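Local atomic coordinates of rhusiopathiae surface protein B (Erysipelothrix rhusiopathiae, PDB entry 3V10), a protein that probably binds collagen as a cell-wall-anchored bacterial adhesin, the chain here being its collagen-binding region, built from immunoglobulin-like domains. Residues N58-L63 with D129-E134; T54-S57 with S62-S65. All blocks are in the same frame, centred on the assembly; numbering follows the deposited sequence.

Contact 1. Residues N58-L63 with D129-E134; sequences NDEVSL and DDKIAE
Glu60 and Lys131 form a salt bridge between an Asx turn, which leads into strand 61-65, and the short strand 131-134 of a small three-stranded sheet beside the first, immunoglobulin-like part of the chain. The fully extended Lys131 chain brings NZ to 2.8 Å from OE1 of Glu60, the two side chains crossing at about a right angle. The ammonium group arrives from above the carboxylate plane, 38° out of it. Gln153 on the neighbouring strand 150-153 gives OE1 a second hydrogen bond and so helps to fix the carboxylate.

Apolar contact is slight. CG2 of Val61 rests on CB of Ala133 at 3.9 Å, and Ile151 and Gln153 also cover the valine.

The turn is organised by the Asn58 side chain. With CG wedged between the backbone N and the carbonyl carbon (chi1 59°), its amide folds back over the turn, and OD1 accepts hydrogen bonds from the backbone N of both Glu60 and Val61, which arrive from opposite faces of the amide plane. The other end of the amide faces strand 131-134: Asn58 ND2 donates to a water 3.1 Å away, and that water donates to Glu134 O at 3.2 Å.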
loop_
_atom_site.group_PDB
_atom_site.type_symbol
_atom_site.label_atom_id
_atom_site.label_comp_id
_atom_site.label_asym_id
_atom_site.label_seq_id
_atom_site.Cartn_x
_atom_site.Cartn_y
_atom_site.Cartn_z
ATOM N N ASN A 58 8.985 -10.023 -14.694
ATOM C CA ASN A 58 9.905 -11.015 -15.232
ATOM C C ASN A 58 9.412 -12.336 -14.664
ATOM O O ASN A 58 8.254 -12.425 -14.267
ATOM C CB ASN A 58 11.386 -10.734 -14.891
ATOM C CG ASN A 58 11.671 -10.672 -13.409
ATOM O OD1 ASN A 58 11.059 -11.368 -12.608
ATOM N ND2 ASN A 58 12.651 -9.847 -13.041
ATOM N N ASP A 59 10.251 -13.361 -14.615
ATOM C CA ASP A 59 9.788 -14.649 -14.105
ATOM C C ASP A 59 9.568 -14.749 -12.598
ATOM O O ASP A 59 8.893 -15.671 -12.135
ATOM C CB ASP A 59 10.735 -15.762 -14.565
ATOM C CG ASP A 59 10.422 -16.246 -15.969
ATOM O OD1 ASP A 59 10.276 -15.395 -16.872
ATOM O OD2 ASP A 59 10.324 -17.477 -16.174
ATOM N N GLU A 60 10.115 -13.812 -11.834
ATOM C CA GLU A 60 9.962 -13.846 -10.378
ATOM C C GLU A 60 9.257 -12.625 -9.787
ATOM O O GLU A 60 8.654 -12.708 -8.716
ATOM C CB GLU A 60 11.336 -13.997 -9.713
ATOM C CG GLU A 60 12.127 -15.201 -10.199
ATOM C CD GLU A 60 13.454 -15.362 -9.482
ATOM O OE1 GLU A 60 14.117 -14.338 -9.202
ATOM O OE2 GLU A 60 13.838 -16.517 -9.210
ATOM N N VAL A 61 9.332 -11.495 -10.480
ATOM C CA VAL A 61 8.715 -10.261 -9.996
ATOM C C VAL A 61 7.723 -9.676 -11.000
ATOM O O VAL A 61 8.057 -9.454 -12.163
ATOM C CB VAL A 61 9.796 -9.194 -9.690
ATOM C CG1 VAL A 61 9.149 -7.925 -9.128
ATOM C CG2 VAL A 61 10.803 -9.750 -8.714
ATOM N N SER A 62 6.497 -9.434 -10.545
ATOM C CA SER A 62 5.464 -8.859 -11.396
ATOM C C SER A 62 4.778 -7.705 -10.682
ATOM O O SER A 62 4.456 -7.800 -9.500
ATOM C CB SER A 62 4.414 -9.918 -11.773
ATOM O OG SER A 62 4.943 -10.877 -12.676
ATOM N N LEU A 63 4.584 -6.604 -11.399
ATOM C CA LEU A 63 3.895 -5.452 -10.835
ATOM C C LEU A 63 2.458 -5.551 -11.300
ATOM O O LEU A 63 2.200 -5.949 -12.435
ATOM C CB LEU A 63 4.509 -4.141 -11.329
ATOM C CG LEU A 63 5.678 -3.610 -10.497
ATOM C CD1 LEU A 63 6.843 -4.581 -10.577
ATOM C CD2 LEU A 63 6.088 -2.237 -11.014
ATOM N N ASP A 129 21.022 -16.161 -1.532
ATOM C CA ASP A 129 21.699 -14.906 -1.845
ATOM C C ASP A 129 20.735 -13.754 -2.125
ATOM O O ASP A 129 19.646 -13.961 -2.653
ATOM C CB ASP A 129 22.624 -15.085 -3.059
ATOM C CG ASP A 129 23.619 -16.220 -2.882
ATOM O OD1 ASP A 129 24.172 -16.365 -1.770
ATOM O OD2 ASP A 129 23.858 -16.959 -3.861
ATOM N N ASP A 130 21.136 -12.539 -1.759
ATOM C CA ASP A 130 20.301 -11.375 -2.027
ATOM C C ASP A 130 20.333 -11.172 -3.535
ATOM O O ASP A 130 21.366 -11.375 -4.170
ATOM C CB ASP A 130 20.838 -10.134 -1.321
ATOM C CG ASP A 130 20.665 -10.198 0.176
ATOM O OD1 ASP A 130 19.814 -10.985 0.649
ATOM O OD2 ASP A 130 21.372 -9.450 0.878
ATOM N N LYS A 131 19.209 -10.759 -4.102
ATOM C CA LYS A 131 19.106 -10.585 -5.546
ATOM C C LYS A 131 18.491 -9.238 -5.917
ATOM O O LYS A 131 17.816 -8.611 -5.102
ATOM C CB LYS A 131 18.253 -11.730 -6.101
ATOM C CG LYS A 131 18.275 -11.927 -7.602
ATOM C CD LYS A 131 17.480 -13.184 -7.941
ATOM C CE LYS A 131 17.486 -13.499 -9.425
ATOM N NZ LYS A 131 16.808 -14.800 -9.684
ATOM N N ILE A 132 18.744 -8.796 -7.147
ATOM C CA ILE A 132 18.202 -7.534 -7.641
ATOM C C ILE A 132 17.448 -7.777 -8.942
ATOM O O ILE A 132 17.969 -8.404 -9.862
ATOM C CB ILE A 132 19.313 -6.504 -7.929
ATOM C CG1 ILE A 132 20.073 -6.185 -6.644
ATOM C CG2 ILE A 132 18.704 -5.223 -8.514
ATOM C CD1 ILE A 132 21.238 -5.233 -6.852
ATOM N N ALA A 133 16.215 -7.287 -9.008
ATOM C CA ALA A 133 15.415 -7.442 -10.211
ATOM C C ALA A 133 15.372 -6.111 -10.941
ATOM O O ALA A 133 15.044 -5.082 -10.353
ATOM C CB ALA A 133 14.003 -7.892 -9.850
ATOM N N GLU A 134 15.728 -6.134 -12.224
ATOM C CA GLU A 134 15.717 -4.934 -13.040
ATOM C C GLU A 134 14.518 -4.982 -13.976
ATOM O O GLU A 134 14.470 -5.803 -14.885
ATOM C CB GLU A 134 16.998 -4.835 -13.861
ATOM C CG GLU A 134 18.258 -4.716 -13.022
ATOM C CD GLU A 134 19.486 -4.475 -13.875
ATOM O OE1 GLU A 134 19.758 -5.313 -14.759
ATOM O OE2 GLU A 134 20.166 -3.448 -13.661
HETATM O O HOH W 1 14.464 -8.976 -15.394
#

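Contact 2. Residues T54-S57 with S62-S65; sequences TLPS and SLRS
Leu55 and Leu63 face each other where the chain leaves strand 50-54 and returns as strand 61-65. Leu55 CB lies 3.9 Å from Leu63 CB, and it also sits 3.4 Å from the carbonyl oxygen of Leu63. The Leu55 CG is anti to its own carbonyl carbon (chi1 -70°), and from there CD1 reaches past Leu63 to the backbone of the next residue, 3.5 Å from Arg64 CA. The Arg64 side chain leaves that backbone in the direction away from 54-57, and its guanidinium forms a salt bridge with Asp122. Both leucines are buried, and Phe30 of strand 28-35 touches both, so the pair belongs to the domain core.

Pro56 supplies the polar link. Pro56 O accepts a hydrogen bond from Leu63 N at 3.1 Å, with a nearly straight N-H...O angle of 163°. On the same residue CG of the Pro56 ring meets CD2 of Leu63 at 3.9 Å, the two side chains crossing obliquely, while Leu135 packs against both. Proline and leucine are thus joined through backbone and side chain together.

Ser57 is bridged to Ser62 as a non-hydrogen-bonded pair, with CA atoms just 4.0 Å apart. The packing is tight here: Ser57 CB lies 3.5 Å from Ser62 CA, closer than usual for two carbons, and 3.1 Å from Ser62 OG. The Ser57 hydroxyl lies between its backbone N and carbonyl carbon (chi1 66°), leaving CB rather than OG as the atom that meets Ser62.

The arrangement is a tight chain reversal, closed by a single antiparallel bridge at the start of strand 61-65, that joins strand 50-54 to strand 61-65 in an immunoglobulin-like beta sandwich.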
loop_
_atom_site.group_PDB
_atom_site.type_symbol
_atom_site.label_atom_id
_atom_site.label_comp_id
_atom_site.label_asym_id
_atom_site.label_seq_id
_atom_site.Cartn_x
_atom_site.Cartn_y
_atom_site.Cartn_z
ATOM N N THR A 54 0.924 -1.369 -19.527
ATOM C CA THR A 54 1.372 -2.699 -19.139
ATOM C C THR A 54 2.489 -2.617 -18.113
ATOM O O THR A 54 3.611 -2.247 -18.440
ATOM C CB THR A 54 1.889 -3.492 -20.350
ATOM O OG1 THR A 54 0.885 -3.511 -21.371
ATOM C CG2 THR A 54 2.221 -4.922 -19.948
ATOM N N LEU A 55 2.172 -2.964 -16.871
ATOM C CA LEU A 55 3.157 -2.947 -15.805
ATOM C C LEU A 55 4.201 -4.020 -16.115
ATOM O O LEU A 55 3.879 -5.085 -16.637
ATOM C CB LEU A 55 2.471 -3.198 -14.460
ATOM C CG LEU A 55 1.580 -2.037 -13.997
ATOM C CD1 LEU A 55 0.640 -2.497 -12.895
ATOM C CD2 LEU A 55 2.449 -0.864 -13.528
ATOM N N PRO A 56 5.473 -3.750 -15.790
ATOM C CA PRO A 56 6.569 -4.688 -16.049
ATOM C C PRO A 56 6.585 -5.930 -15.171
ATOM O O PRO A 56 5.940 -5.982 -14.126
ATOM C CB PRO A 56 7.808 -3.822 -15.834
ATOM C CG PRO A 56 7.370 -2.966 -14.671
ATOM C CD PRO A 56 5.945 -2.577 -15.032
ATOM N N SER A 57 7.335 -6.934 -15.605
ATOM C CA SER A 57 7.448 -8.163 -14.839
ATOM C C SER A 57 8.486 -9.070 -15.471
ATOM O O SER A 57 8.849 -8.892 -16.626
ATOM C CB SER A 57 6.110 -8.903 -14.833
ATOM O OG SER A 57 5.796 -9.353 -16.141
ATOM N N SER A 62 6.497 -9.434 -10.545
ATOM C CA SER A 62 5.464 -8.859 -11.396
ATOM C C SER A 62 4.778 -7.705 -10.682
ATOM O O SER A 62 4.456 -7.800 -9.500
ATOM C CB SER A 62 4.414 -9.918 -11.773
ATOM O OG SER A 62 4.943 -10.877 -12.676
ATOM N N LEU A 63 4.584 -6.604 -11.399
ATOM C CA LEU A 63 3.895 -5.452 -10.835
ATOM C C LEU A 63 2.458 -5.551 -11.300
ATOM O O LEU A 63 2.200 -5.949 -12.435
ATOM C CB LEU A 63 4.509 -4.141 -11.329
ATOM C CG LEU A 63 5.678 -3.610 -10.497
ATOM C CD1 LEU A 63 6.843 -4.581 -10.577
ATOM C CD2 LEU A 63 6.088 -2.237 -11.014
ATOM N N ARG A 64 1.524 -5.205 -10.421
ATOM C CA ARG A 64 0.110 -5.274 -10.765
ATOM C C ARG A 64 -0.683 -4.208 -10.019
ATOM O O ARG A 64 -0.193 -3.603 -9.058
ATOM C CB ARG A 64 -0.450 -6.661 -10.427
ATOM C CG ARG A 64 -0.535 -6.968 -8.935
ATOM C CD ARG A 64 -1.319 -8.249 -8.690
ATOM N NE ARG A 64 -1.701 -8.409 -7.287
ATOM C CZ ARG A 64 -0.836 -8.583 -6.294
ATOM N NH1 ARG A 64 -1.268 -8.718 -5.051
ATOM N NH2 ARG A 64 0.464 -8.624 -6.544
ATOM N N SER A 65 -1.903 -3.963 -10.481
ATOM C CA SER A 65 -2.765 -2.985 -9.833
ATOM C C SER A 65 -3.168 -3.547 -8.468
ATOM O O SER A 65 -3.123 -4.758 -8.256
ATOM C CB SER A 65 -4.015 -2.739 -10.692
ATOM O OG SER A 65 -5.031 -2.081 -9.954
#

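Overall arrangement
The two contacts lie on the same side of the chain's centre, their own centres about 12 Å apart, and both use strand 61-65, with Ser62 and Leu63 common to them. Along the chain, 54-57 comes first, the turn of 58-63 follows directly, strand 61-65 runs on, and 129-134 returns 66 residues later. Contact 2 is thus local, fixing the chain reversal against the domain core, whereas contact 1 ties the 58-61 turn of that reversal to the small sheet containing strands 131-134 and 150-153. Of the two, only contact 1 joins this small sheet to the immunoglobulin-like domain, one part of an adhesin region that probably embraces collagen, as in the collagen hug model.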